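Local coordinates for protein aminotransferase AspB (Helicobacter pylori 26695, PDB 3EZS) that probably transfers amino groups between amino acids and 2-oxo acids with pyridoxal 5'-phosphate as cofactor, as a class I and II aminotransferase, at residues F101-Y106 against V155-L160; I111-P116 against G123-I128; S178-A183 against F188-D193. All coordinates share one frame; numbering follows the deposited sequence.

Overall arrangement
From the N terminus, the chain first leaves helix 92-102 at residues 101-106 and, 48 residues later, meets them again with 155-160, so that interaction 1 closes a loop. Interaction 2 lies wholly within that loop: strand 110-115 and helix 120-127 pack together after a short connection, and strand 131-136 completes their beta-alpha-beta unit. Interaction 3 follows in series, helix 173-186 folding back on strand 189-193. The contacts do not cross, yet all reach one mixed sheet, in which strands 110-115, 157-160 and 189-193 lie side by side. Strand 157-160, in the middle, joins interaction 2 to interaction 3, while Leu103 of interaction 1 also packs on Ile111 of interaction 2.

Interaction 1 (F101-Y106 against V155-L160); sequences FVLFDY and VDLVIL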
ATOM      1  N   PHE A 101      -5.476   6.978  11.048  1.00 42.57           N
ATOM      2  CA  PHE A 101      -6.876   7.123  10.710  1.00 42.78           C
ATOM      3  C   PHE A 101      -7.724   7.422  11.960  1.00 42.51           C
ATOM      4  O   PHE A 101      -8.384   8.450  12.009  1.00 40.57           O
ATOM      5  CB  PHE A 101      -7.398   5.887   9.978  1.00 43.23           C
ATOM      6  CG  PHE A 101      -8.893   5.709  10.089  1.00 47.48           C
ATOM      7  CD1 PHE A 101      -9.763   6.518   9.367  1.00 50.54           C
ATOM      8  CD2 PHE A 101      -9.426   4.735  10.933  1.00 49.95           C
ATOM      9  CE1 PHE A 101     -11.145   6.357   9.495  1.00 50.82           C
ATOM     10  CE2 PHE A 101     -10.799   4.573  11.060  1.00 45.58           C
ATOM     11  CZ  PHE A 101     -11.656   5.379  10.336  1.00 48.39           C
ATOM     12  N   VAL A 102      -7.679   6.539  12.964  1.00 43.65           N
ATOM     13  CA  VAL A 102      -8.532   6.685  14.154  1.00 44.75           C
ATOM     14  C   VAL A 102      -8.211   7.877  15.021  1.00 43.44           C
ATOM     15  O   VAL A 102      -9.123   8.470  15.588  1.00 45.05           O
ATOM     16  CB  VAL A 102      -8.568   5.424  15.087  1.00 44.39           C
ATOM     17  CG1 VAL A 102      -9.261   4.316  14.413  1.00 48.79           C
ATOM     18  CG2 VAL A 102      -7.186   5.014  15.542  1.00 42.85           C
ATOM     19  N   LEU A 103      -6.936   8.246  15.099  1.00 41.43           N
ATOM     20  CA  LEU A 103      -6.521   9.377  15.935  1.00 41.17           C
ATOM     21  C   LEU A 103      -6.310  10.648  15.114  1.00 40.81           C
ATOM     22  O   LEU A 103      -5.754  11.612  15.607  1.00 39.63           O
ATOM     23  CB  LEU A 103      -5.255   9.000  16.730  1.00 40.53           C
ATOM     24  CG  LEU A 103      -5.341   7.686  17.535  1.00 40.54           C
ATOM     25  CD1 LEU A 103      -4.016   7.307  18.215  1.00 39.52           C
ATOM     26  CD2 LEU A 103      -6.459   7.742  18.571  1.00 39.84           C
ATOM     27  N   PHE A 104      -6.835  10.664  13.891  1.00 42.94           N
ATOM     28  CA  PHE A 104      -6.590  11.743  12.940  1.00 45.48           C
ATOM     29  C   PHE A 104      -6.776  13.158  13.460  1.00 47.90           C
ATOM     30  O   PHE A 104      -5.955  14.044  13.169  1.00 50.11           O
ATOM     31  CB  PHE A 104      -7.456  11.576  11.678  1.00 45.48           C
ATOM     32  CG  PHE A 104      -7.139  12.577  10.613  1.00 44.66           C
ATOM     33  CD1 PHE A 104      -5.969  12.472   9.883  1.00 51.26           C
ATOM     34  CD2 PHE A 104      -7.982  13.642  10.365  1.00 45.84           C
ATOM     35  CE1 PHE A 104      -5.659  13.404   8.899  1.00 48.56           C
ATOM     36  CE2 PHE A 104      -7.672  14.574   9.396  1.00 47.85           C
ATOM     37  CZ  PHE A 104      -6.513  14.457   8.670  1.00 47.84           C
ATOM     38  N   ASP A 105      -7.860  13.387  14.192  1.00 48.37           N
ATOM     39  CA  ASP A 105      -8.132  14.728  14.708  1.00 49.30           C
ATOM     40  C   ASP A 105      -7.820  14.912  16.201  1.00 47.54           C
ATOM     41  O   ASP A 105      -8.214  15.921  16.794  1.00 45.89           O
ATOM     42  CB  ASP A 105      -9.585  15.081  14.410  1.00 51.78           C
ATOM     43  CG  ASP A 105      -9.821  15.391  12.936  1.00 60.06           C
ATOM     44  OD1 ASP A 105      -9.120  16.294  12.385  1.00 59.68           O
ATOM     45  OD2 ASP A 105     -10.733  14.753  12.346  1.00 64.80           O
ATOM     46  N   TYR A 106      -7.094  13.968  16.809  1.00 44.94           N
ATOM     47  CA  TYR A 106      -6.801  14.072  18.233  1.00 43.39           C
ATOM     48  C   TYR A 106      -5.645  14.994  18.497  1.00 45.12           C
ATOM     49  O   TYR A 106      -4.652  14.978  17.774  1.00 45.33           O
ATOM     50  CB  TYR A 106      -6.428  12.740  18.839  1.00 44.39           C
ATOM     51  CG  TYR A 106      -7.552  11.773  19.121  1.00 41.60           C
ATOM     52  CD1 TYR A 106      -8.449  11.390  18.121  1.00 41.60           C
ATOM     53  CD2 TYR A 106      -7.645  11.153  20.365  1.00 37.07           C
ATOM     54  CE1 TYR A 106      -9.443  10.451  18.376  1.00 45.01           C
ATOM     55  CE2 TYR A 106      -8.614  10.209  20.625  1.00 43.91           C
ATOM     56  CZ  TYR A 106      -9.516   9.859  19.634  1.00 47.18           C
ATOM     57  OH  TYR A 106     -10.486   8.914  19.907  1.00 50.20           O
ATOM     58  N   VAL A 155      -4.839   7.162  27.918  1.00 41.11           N
ATOM     59  CA  VAL A 155      -4.601   6.474  26.659  1.00 39.34           C
ATOM     60  C   VAL A 155      -5.808   6.560  25.713  1.00 39.21           C
ATOM     61  O   VAL A 155      -6.953   6.612  26.145  1.00 39.22           O
ATOM     62  CB  VAL A 155      -4.162   4.989  26.908  1.00 39.16           C
ATOM     63  CG1 VAL A 155      -5.341   4.152  27.392  1.00 37.38           C
ATOM     64  CG2 VAL A 155      -3.552   4.382  25.656  1.00 41.06           C
ATOM     65  N   ASP A 156      -5.507   6.595  24.421  1.00 39.18           N
ATOM     66  CA  ASP A 156      -6.496   6.681  23.344  1.00 39.45           C
ATOM     67  C   ASP A 156      -6.600   5.400  22.516  1.00 38.40           C
ATOM     68  O   ASP A 156      -7.647   5.098  21.956  1.00 37.71           O
ATOM     69  CB  ASP A 156      -6.095   7.822  22.397  1.00 38.84           C
ATOM     70  CG  ASP A 156      -6.049   9.173  23.093  1.00 40.81           C
ATOM     71  OD1 ASP A 156      -7.032   9.505  23.781  1.00 40.38           O
ATOM     72  OD2 ASP A 156      -5.048   9.915  22.937  1.00 42.80           O
ATOM     73  N   LEU A 157      -5.499   4.676  22.416  1.00 38.30           N
ATOM     74  CA  LEU A 157      -5.420   3.483  21.609  1.00 38.13           C
ATOM     75  C   LEU A 157      -4.444   2.549  22.292  1.00 37.34           C
ATOM     76  O   LEU A 157      -3.367   2.975  22.693  1.00 35.84           O
ATOM     77  CB  LEU A 157      -4.924   3.835  20.198  1.00 38.04           C
ATOM     78  CG  LEU A 157      -4.616   2.673  19.237  1.00 41.12           C
ATOM     79  CD1 LEU A 157      -5.907   1.992  18.853  1.00 49.01           C
ATOM     80  CD2 LEU A 157      -3.894   3.132  17.996  1.00 41.25           C
ATOM     81  N   VAL A 158      -4.845   1.293  22.461  1.00 37.33           N
ATOM     82  CA  VAL A 158      -3.979   0.270  23.039  1.00 37.79           C
ATOM     83  C   VAL A 158      -3.822  -0.853  22.008  1.00 38.48           C
ATOM     84  O   VAL A 158      -4.818  -1.356  21.458  1.00 38.04           O
ATOM     85  CB  VAL A 158      -4.523  -0.329  24.345  1.00 38.80           C
ATOM     86  CG1 VAL A 158      -3.588  -1.466  24.832  1.00 33.20           C
ATOM     87  CG2 VAL A 158      -4.685   0.754  25.401  1.00 35.69           C
ATOM     88  N   ILE A 159      -2.572  -1.214  21.745  1.00 38.18           N
ATOM     89  CA  ILE A 159      -2.236  -2.288  20.815  1.00 38.77           C
ATOM     90  C   ILE A 159      -1.635  -3.444  21.588  1.00 38.65           C
ATOM     91  O   ILE A 159      -0.610  -3.288  22.243  1.00 37.91           O
ATOM     92  CB  ILE A 159      -1.185  -1.854  19.776  1.00 38.20           C
ATOM     93  CG1 ILE A 159      -1.660  -0.637  18.982  1.00 39.77           C
ATOM     94  CG2 ILE A 159      -0.877  -3.004  18.815  1.00 40.64           C
ATOM     95  CD1 ILE A 159      -0.605  -0.055  18.066  1.00 39.02           C
ATOM     96  N   LEU A 160      -2.307  -4.592  21.549  1.00 40.87           N
ATOM     97  CA  LEU A 160      -1.797  -5.817  22.137  1.00 40.90           C
ATOM     98  C   LEU A 160      -1.313  -6.683  20.975  1.00 41.76           C
ATOM     99  O   LEU A 160      -1.677  -6.442  19.806  1.00 42.00           O
ATOM    100  CB  LEU A 160      -2.879  -6.558  22.922  1.00 41.39           C
ATOM    101  CG  LEU A 160      -3.580  -5.795  24.057  1.00 40.23           C
ATOM    102  CD1 LEU A 160      -4.783  -6.607  24.553  1.00 36.87           C
ATOM    103  CD2 LEU A 160      -2.617  -5.443  25.205  1.00 33.94           C
TER
HETATM  104  O   HOH W   1      -9.923   6.814  21.772  1.00 44.35           O
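Leu103 and Leu157 meet where the C-terminal end of helix 92-102 docks on the start of strand 157-160, an inner strand of the large-domain sheet of the fold-type I, pyridoxal-phosphate-dependent aminotransferases. The tight side is apolar. In Leu103, just past the helix, chi2 of 175° sets CD1 anti to CA, carrying it toward Leu157, while CD2 branches off toward Asp156. CD1 of Leu103 lies 4.1 Å from CB of Leu157, and CD2 of Leu103 approaches CB of Asp156 at 3.8 Å; Ile111 of the adjacent strand also packs on Leu103. The type I turn from Leu103 to Tyr106 brings the Tyr106 ring back beneath the same leucine, with Leu103 CD2 3.7 Å above the ring plane and over its centre.

Tyr106 itself is exposed and forms the looser, solvent side. Its ring and the Asp156 carboxylate lie alongside, pointing opposite ways, with their planes 71° apart, Asp156 OD1 being 3.6 Å from Tyr106 CE2 at the ring edge. The other carboxylate oxygen, OD2, accepts a hydrogen bond from Thr110 N. A water bridges the two residues, 2.9 Å from Tyr106 OH and donating to the backbone O of Asp156.

Interaction 2 (I111-P116 against G123-I128); sequences IAYPNP and GAAKFI
In the beta-alpha-beta unit made by strand 110-115, helix 120-127 and strand 131-136, Ile111 and Tyr113 turn their side chains to the helix and meet it at Ala125. Being two residues apart on the strand, they project from the same face of the sheet, and the last turn of the helix rests on that face. Ile111 does most of the touching. Its CG1 branch runs out extended (chi2 177°), and the terminal CD1 slots against the helix backbone, 3.8 Å from Ala125 CA. The methyl of Ala125 is 4.0 Å from Ile111 CD1, so the same carbon meets both backbone and side chain.

The same Ile111 CD1 also touches CG2 of Ile128, at 4.0 Å. Ile128 is the first residue to leave helical geometry; its CG2 methyl faces the strand, whereas the longer CG1 arm leads away. Tyr113 sits farther along and touches more lightly, its ring placed obliquely with CE1 4.4 Å from Ala125 CB. The ring is secured from outside these segments: Tyr113 OH hydrogen-bonds with Ser132 OG on strand 131-136, and Phe117 meets the aromatic ring edge-to-face.

Phe127 N bonds to Gly123 O at 2.9 Å, and a weak bond from Ile128 N to Ala124 O follows. Beyond the helix lies the subunit interface, where Phe127 packs on Phe127 and Phe256 of the second subunit. Pro99 of helix 92-102 adds cover, touching both Ile111 and Ala124.

Between helix and strand the chemistry is purely apolar: methyls are in close contact and the tyrosine ring is more loosely placed, so the contact depends on shape and exclusion of water rather than on directed bonds, and the small Ala125 side chain lets the isoleucine reach the helix backbone itself.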
ATOM      1  N   ILE A 111      -0.635   6.489  22.607  1.00 38.23           N
ATOM      2  CA  ILE A 111      -0.792   5.111  22.208  1.00 38.84           C
ATOM      3  C   ILE A 111      -0.037   4.215  23.194  1.00 40.39           C
ATOM      4  O   ILE A 111       1.051   4.575  23.652  1.00 38.83           O
ATOM      5  CB  ILE A 111      -0.271   4.897  20.777  1.00 40.65           C
ATOM      6  CG1 ILE A 111      -1.040   5.784  19.788  1.00 39.77           C
ATOM      7  CG2 ILE A 111      -0.383   3.431  20.369  1.00 39.76           C
ATOM      8  CD1 ILE A 111      -0.503   5.670  18.329  1.00 40.04           C
ATOM      9  N   ALA A 112      -0.626   3.071  23.542  1.00 40.59           N
ATOM     10  CA  ALA A 112       0.034   2.109  24.437  1.00 41.09           C
ATOM     11  C   ALA A 112       0.323   0.838  23.667  1.00 38.37           C
ATOM     12  O   ALA A 112      -0.481   0.414  22.845  1.00 39.64           O
ATOM     13  CB  ALA A 112      -0.820   1.799  25.661  1.00 41.72           C
ATOM     14  N   TYR A 113       1.499   0.270  23.895  1.00 39.65           N
ATOM     15  CA  TYR A 113       1.866  -1.021  23.298  1.00 40.08           C
ATOM     16  C   TYR A 113       2.927  -1.694  24.165  1.00 39.73           C
ATOM     17  O   TYR A 113       3.598  -1.020  24.948  1.00 38.64           O
ATOM     18  CB  TYR A 113       2.294  -0.890  21.822  1.00 39.62           C
ATOM     19  CG  TYR A 113       3.328   0.176  21.510  1.00 41.70           C
ATOM     20  CD1 TYR A 113       2.942   1.487  21.256  1.00 40.28           C
ATOM     21  CD2 TYR A 113       4.681  -0.133  21.413  1.00 38.20           C
ATOM     22  CE1 TYR A 113       3.879   2.463  20.949  1.00 42.80           C
ATOM     23  CE2 TYR A 113       5.623   0.838  21.107  1.00 36.16           C
ATOM     24  CZ  TYR A 113       5.217   2.133  20.880  1.00 41.03           C
ATOM     25  OH  TYR A 113       6.145   3.109  20.576  1.00 44.46           O
ATOM     26  N   PRO A 114       3.093  -3.028  24.032  1.00 41.86           N
ATOM     27  CA  PRO A 114       4.079  -3.678  24.906  1.00 41.75           C
ATOM     28  C   PRO A 114       5.543  -3.382  24.550  1.00 42.56           C
ATOM     29  O   PRO A 114       5.836  -2.790  23.500  1.00 43.00           O
ATOM     30  CB  PRO A 114       3.767  -5.179  24.758  1.00 42.19           C
ATOM     31  CG  PRO A 114       2.513  -5.267  23.934  1.00 40.21           C
ATOM     32  CD  PRO A 114       2.438  -4.005  23.140  1.00 41.06           C
ATOM     33  N   ASN A 115       6.435  -3.776  25.456  1.00 41.30           N
ATOM     34  CA  ASN A 115       7.882  -3.613  25.296  1.00 41.26           C
ATOM     35  C   ASN A 115       8.515  -4.921  25.818  1.00 40.42           C
ATOM     36  O   ASN A 115       8.391  -5.241  26.995  1.00 42.73           O
ATOM     37  CB  ASN A 115       8.338  -2.355  26.056  1.00 40.26           C
ATOM     38  CG  ASN A 115       9.831  -2.087  25.954  1.00 42.77           C
ATOM     39  OD1 ASN A 115      10.516  -2.576  25.048  1.00 41.32           O
ATOM     40  ND2 ASN A 115      10.347  -1.274  26.894  1.00 36.53           N
ATOM     41  N   PRO A 116       9.208  -5.677  24.960  1.00 39.61           N
ATOM     42  CA  PRO A 116       9.572  -5.457  23.556  1.00 39.58           C
ATOM     43  C   PRO A 116       8.417  -5.568  22.569  1.00 40.42           C
ATOM     44  O   PRO A 116       7.325  -6.032  22.937  1.00 37.83           O
ATOM     45  CB  PRO A 116      10.676  -6.495  23.296  1.00 40.69           C
ATOM     46  CG  PRO A 116      10.509  -7.536  24.346  1.00 40.16           C
ATOM     47  CD  PRO A 116       9.677  -6.975  25.467  1.00 39.62           C
ATOM     48  N   GLY A 123       6.655   3.113  14.816  1.00 40.84           N
ATOM     49  CA  GLY A 123       6.585   3.893  13.593  1.00 41.48           C
ATOM     50  C   GLY A 123       5.203   4.529  13.451  1.00 40.52           C
ATOM     51  O   GLY A 123       5.081   5.703  13.096  1.00 39.12           O
ATOM     52  N   ALA A 124       4.175   3.735  13.728  1.00 38.32           N
ATOM     53  CA  ALA A 124       2.799   4.174  13.680  1.00 38.12           C
ATOM     54  C   ALA A 124       2.565   5.368  14.603  1.00 41.17           C
ATOM     55  O   ALA A 124       1.946   6.360  14.197  1.00 43.17           O
ATOM     56  CB  ALA A 124       1.872   2.999  14.064  1.00 38.80           C
ATOM     57  N   ALA A 125       3.065   5.269  15.841  1.00 41.72           N
ATOM     58  CA  ALA A 125       2.951   6.345  16.833  1.00 41.11           C
ATOM     59  C   ALA A 125       3.707   7.592  16.401  1.00 40.68           C
ATOM     60  O   ALA A 125       3.263   8.714  16.634  1.00 41.16           O
ATOM     61  CB  ALA A 125       3.478   5.858  18.197  1.00 41.98           C
ATOM     62  N   LYS A 126       4.878   7.406  15.809  1.00 41.88           N
ATOM     63  CA  LYS A 126       5.658   8.549  15.330  1.00 43.89           C
ATOM     64  C   LYS A 126       4.932   9.270  14.197  1.00 44.06           C
ATOM     65  O   LYS A 126       4.881  10.489  14.171  1.00 42.14           O
ATOM     66  CB  LYS A 126       7.030   8.107  14.820  1.00 45.72           C
ATOM     67  CG  LYS A 126       8.069   7.793  15.883  1.00 46.42           C
ATOM     68  CD  LYS A 126       9.336   7.339  15.179  1.00 51.45           C
ATOM     69  CE  LYS A 126      10.516   7.270  16.101  1.00 56.81           C
ATOM     70  NZ  LYS A 126      11.694   6.944  15.272  1.00 56.94           N
ATOM     71  N   PHE A 127       4.355   8.501  13.273  1.00 44.87           N
ATOM     72  CA  PHE A 127       3.656   9.080  12.123  1.00 47.34           C
ATOM     73  C   PHE A 127       2.472   9.980  12.499  1.00 48.37           C
ATOM     74  O   PHE A 127       2.232  10.988  11.827  1.00 48.61           O
ATOM     75  CB  PHE A 127       3.214   7.982  11.151  1.00 48.96           C
ATOM     76  CG  PHE A 127       2.675   8.504   9.841  1.00 51.93           C
ATOM     77  CD1 PHE A 127       3.401   9.430   9.088  1.00 53.26           C
ATOM     78  CD2 PHE A 127       1.478   8.022   9.329  1.00 56.02           C
ATOM     79  CE1 PHE A 127       2.922   9.897   7.879  1.00 54.06           C
ATOM     80  CE2 PHE A 127       0.993   8.482   8.099  1.00 58.10           C
ATOM     81  CZ  PHE A 127       1.718   9.418   7.380  1.00 54.03           C
ATOM     82  N   ILE A 128       1.752   9.633  13.570  1.00 47.31           N
ATOM     83  CA  ILE A 128       0.625  10.456  14.045  1.00 45.75           C
ATOM     84  C   ILE A 128       1.073  11.345  15.238  1.00 45.69           C
ATOM     85  O   ILE A 128       0.256  11.942  15.919  1.00 47.37           O
ATOM     86  CB  ILE A 128      -0.636   9.559  14.353  1.00 45.94           C
ATOM     87  CG1 ILE A 128      -1.928  10.390  14.521  1.00 51.59           C
ATOM     88  CG2 ILE A 128      -0.383   8.641  15.581  1.00 39.25           C
ATOM     89  CD1 ILE A 128      -2.295  11.332  13.343  1.00 44.73           C
TER

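Interaction 3 (S178-A183 against F188-D193); sequences SWVKLA and FILIND. With EDO (1,2-ethanediol), chain F.
Phe188 holds its CG between the backbone N and the carbonyl carbon (chi1 59°), which swings its ring back over Ala183 near the end of helix 173-186. Leu190, two residues on, instead keeps CG opposite its backbone nitrogen and sends CD2 along the helix to Trp179.

The Phe188 ring offers a face to Ala183: the CA of Ala183 stands 3.7 Å from the ring centroid, close to the ring normal, in a CH-pi contact. The Ala183 methyl lies 3.8 Å from Phe188 CE1 and also reaches Leu190 CB at 4.0 Å, touching both side chains. At the far edge of the phenylalanine ring, near its plane, is Trp179 CE3, 4.4 Å from Phe188 CZ. CD2 of Leu190 packs 3.8 Å from Trp179 CB. One polar bond pins the reversal of the chain: Phe188 N donates to Ala183 O at 3.1 Å, bent to 144° and directed at a lone pair in the carbonyl plane.

Segment 178-183 of helix 173-186 runs nearly antiparallel to strand 189-193, at 154°, as expected for the return leg of the beta-alpha-beta unit that begins at strand 157-160. At the strand's far end Asp193 is held by Tyr121 OH at OD2 and by Cys195 N at OD1. A 1,2-ethanediol, probably from the crystallisation liquor, lies with O2 3.0 Å from Asp193 OD2. This position at the end of the strand is consistent with the aspartate that, in fold-type I aminotransferases, faces the pyridine nitrogen of the cofactor.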
ATOM      1  N   SER A 178     -10.976  -8.703  30.459  1.00 42.11           N
ATOM      2  CA  SER A 178     -10.630  -7.551  31.301  1.00 42.73           C
ATOM      3  C   SER A 178     -10.263  -6.340  30.463  1.00 40.82           C
ATOM      4  O   SER A 178     -10.696  -5.232  30.763  1.00 41.14           O
ATOM      5  CB  SER A 178      -9.467  -7.868  32.236  1.00 42.46           C
ATOM      6  OG  SER A 178      -9.817  -8.880  33.157  1.00 49.52           O
ATOM      7  N   TRP A 179      -9.474  -6.560  29.417  1.00 41.19           N
ATOM      8  CA  TRP A 179      -9.083  -5.474  28.520  1.00 39.82           C
ATOM      9  C   TRP A 179     -10.287  -4.891  27.796  1.00 39.74           C
ATOM     10  O   TRP A 179     -10.385  -3.681  27.668  1.00 40.50           O
ATOM     11  CB  TRP A 179      -8.043  -5.920  27.504  1.00 40.55           C
ATOM     12  CG  TRP A 179      -6.637  -5.898  28.001  1.00 39.97           C
ATOM     13  CD1 TRP A 179      -5.866  -6.970  28.317  1.00 37.97           C
ATOM     14  CD2 TRP A 179      -5.828  -4.734  28.243  1.00 36.04           C
ATOM     15  NE1 TRP A 179      -4.635  -6.557  28.731  1.00 39.91           N
ATOM     16  CE2 TRP A 179      -4.575  -5.187  28.691  1.00 40.46           C
ATOM     17  CE3 TRP A 179      -6.033  -3.359  28.093  1.00 36.49           C
ATOM     18  CZ2 TRP A 179      -3.525  -4.314  29.011  1.00 35.59           C
ATOM     19  CZ3 TRP A 179      -4.987  -2.484  28.421  1.00 38.00           C
ATOM     20  CH2 TRP A 179      -3.753  -2.972  28.873  1.00 38.37           C
ATOM     21  N   VAL A 180     -11.202  -5.737  27.334  1.00 38.90           N
ATOM     22  CA  VAL A 180     -12.390  -5.241  26.650  1.00 39.43           C
ATOM     23  C   VAL A 180     -13.183  -4.332  27.594  1.00 39.15           C
ATOM     24  O   VAL A 180     -13.588  -3.230  27.217  1.00 38.46           O
ATOM     25  CB  VAL A 180     -13.272  -6.400  26.104  1.00 38.71           C
ATOM     26  CG1 VAL A 180     -14.664  -5.898  25.698  1.00 42.22           C
ATOM     27  CG2 VAL A 180     -12.575  -7.096  24.940  1.00 41.41           C
ATOM     28  N   LYS A 181     -13.382  -4.786  28.826  1.00 39.82           N
ATOM     29  CA  LYS A 181     -14.106  -3.994  29.823  1.00 41.04           C
ATOM     30  C   LYS A 181     -13.418  -2.656  30.135  1.00 39.74           C
ATOM     31  O   LYS A 181     -14.087  -1.636  30.327  1.00 38.17           O
ATOM     32  CB  LYS A 181     -14.317  -4.813  31.097  1.00 41.55           C
ATOM     33  CG  LYS A 181     -15.292  -5.988  30.906  1.00 45.54           C
ATOM     34  CD  LYS A 181     -15.494  -6.789  32.185  1.00 46.28           C
ATOM     35  CE  LYS A 181     -16.466  -7.956  31.999  1.00 52.30           C
ATOM     36  NZ  LYS A 181     -17.851  -7.502  31.693  1.00 65.64           N
ATOM     37  N   LEU A 182     -12.090  -2.655  30.208  1.00 39.12           N
ATOM     38  CA  LEU A 182     -11.355  -1.402  30.406  1.00 39.02           C
ATOM     39  C   LEU A 182     -11.542  -0.452  29.207  1.00 40.15           C
ATOM     40  O   LEU A 182     -11.790   0.736  29.389  1.00 40.62           O
ATOM     41  CB  LEU A 182      -9.881  -1.671  30.660  1.00 39.14           C
ATOM     42  CG  LEU A 182      -9.612  -2.343  32.016  1.00 42.45           C
ATOM     43  CD1 LEU A 182      -8.163  -2.818  32.096  1.00 38.71           C
ATOM     44  CD2 LEU A 182      -9.978  -1.415  33.200  1.00 40.20           C
ATOM     45  N   ALA A 183     -11.459  -0.991  27.992  1.00 40.68           N
ATOM     46  CA  ALA A 183     -11.662  -0.214  26.772  1.00 40.18           C
ATOM     47  C   ALA A 183     -13.043   0.452  26.774  1.00 40.02           C
ATOM     48  O   ALA A 183     -13.183   1.611  26.382  1.00 37.41           O
ATOM     49  CB  ALA A 183     -11.516  -1.110  25.546  1.00 39.95           C
ATOM     50  N   PHE A 188     -11.416   3.896  25.224  1.00 40.10           N
ATOM     51  CA  PHE A 188     -10.249   3.928  24.326  1.00 39.27           C
ATOM     52  C   PHE A 188     -10.391   2.795  23.299  1.00 38.65           C
ATOM     53  O   PHE A 188     -11.184   1.870  23.489  1.00 37.79           O
ATOM     54  CB  PHE A 188      -8.891   3.889  25.043  1.00 38.14           C
ATOM     55  CG  PHE A 188      -8.674   2.693  25.908  1.00 37.17           C
ATOM     56  CD1 PHE A 188      -8.271   1.485  25.364  1.00 39.48           C
ATOM     57  CD2 PHE A 188      -8.817   2.791  27.296  1.00 45.15           C
ATOM     58  CE1 PHE A 188      -8.052   0.377  26.172  1.00 34.74           C
ATOM     59  CE2 PHE A 188      -8.595   1.683  28.125  1.00 44.37           C
ATOM     60  CZ  PHE A 188      -8.202   0.476  27.560  1.00 41.13           C
ATOM     61  N   ILE A 189      -9.654   2.914  22.197  1.00 39.31           N
ATOM     62  CA  ILE A 189      -9.662   1.933  21.130  1.00 38.74           C
ATOM     63  C   ILE A 189      -8.644   0.841  21.463  1.00 38.30           C
ATOM     64  O   ILE A 189      -7.519   1.137  21.844  1.00 36.40           O
ATOM     65  CB  ILE A 189      -9.341   2.572  19.753  1.00 40.92           C
ATOM     66  CG1 ILE A 189     -10.334   3.694  19.432  1.00 41.90           C
ATOM     67  CG2 ILE A 189      -9.297   1.486  18.641  1.00 36.82           C
ATOM     68  CD1 ILE A 189     -11.786   3.302  19.570  1.00 41.78           C
ATOM     69  N   LEU A 190      -9.063  -0.415  21.315  1.00 37.59           N
ATOM     70  CA  LEU A 190      -8.248  -1.575  21.642  1.00 38.25           C
ATOM     71  C   LEU A 190      -8.077  -2.490  20.436  1.00 39.07           C
ATOM     72  O   LEU A 190      -9.057  -2.941  19.872  1.00 38.92           O
ATOM     73  CB  LEU A 190      -8.932  -2.373  22.758  1.00 38.89           C
ATOM     74  CG  LEU A 190      -8.231  -3.648  23.265  1.00 41.84           C
ATOM     75  CD1 LEU A 190      -6.898  -3.337  23.967  1.00 37.88           C
ATOM     76  CD2 LEU A 190      -9.177  -4.406  24.187  1.00 36.13           C
ATOM     77  N   ILE A 191      -6.832  -2.781  20.074  1.00 39.44           N
ATOM     78  CA  ILE A 191      -6.519  -3.649  18.936  1.00 40.92           C
ATOM     79  C   ILE A 191      -5.633  -4.811  19.368  1.00 41.33           C
ATOM     80  O   ILE A 191      -4.760  -4.639  20.204  1.00 40.84           O
ATOM     81  CB  ILE A 191      -5.678  -2.875  17.868  1.00 40.95           C
ATOM     82  CG1 ILE A 191      -6.479  -1.738  17.238  1.00 40.59           C
ATOM     83  CG2 ILE A 191      -5.164  -3.812  16.774  1.00 41.83           C
ATOM     84  CD1 ILE A 191      -5.583  -0.824  16.367  1.00 43.87           C
ATOM     85  N   ASN A 192      -5.856  -5.993  18.804  1.00 42.00           N
ATOM     86  CA  ASN A 192      -4.924  -7.083  18.991  1.00 40.38           C
ATOM     87  C   ASN A 192      -4.342  -7.471  17.623  1.00 40.84           C
ATOM     88  O   ASN A 192      -5.077  -7.721  16.664  1.00 41.55           O
ATOM     89  CB  ASN A 192      -5.561  -8.295  19.670  1.00 39.90           C
ATOM     90  CG  ASN A 192      -4.528  -9.373  20.056  1.00 40.69           C
ATOM     91  OD1 ASN A 192      -3.360  -9.080  20.295  1.00 43.58           O
ATOM     92  ND2 ASN A 192      -4.977 -10.622  20.131  1.00 42.79           N
ATOM     93  N   ASP A 193      -3.019  -7.438  17.533  1.00 40.27           N
ATOM     94  CA  ASP A 193      -2.282  -7.915  16.374  1.00 38.85           C
ATOM     95  C   ASP A 193      -2.318  -9.431  16.540  1.00 38.86           C
ATOM     96  O   ASP A 193      -1.568  -9.998  17.342  1.00 37.80           O
ATOM     97  CB  ASP A 193      -0.864  -7.367  16.428  1.00 39.29           C
ATOM     98  CG  ASP A 193       0.054  -7.949  15.370  1.00 45.20           C
ATOM     99  OD1 ASP A 193      -0.316  -8.914  14.679  1.00 37.82           O
ATOM    100  OD2 ASP A 193       1.181  -7.430  15.259  1.00 38.97           O
TER
HETATM  101  C1  EDO F 379       5.213  -9.626  14.095  1.00 53.08           C
HETATM  102  O1  EDO F 379       4.690 -10.051  12.824  1.00 56.54           O
HETATM  103  C2  EDO F 379       4.140  -8.804  14.831  1.00 55.13           C
HETATM  104  O2  EDO F 379       3.294  -9.547  15.707  1.00 59.28           O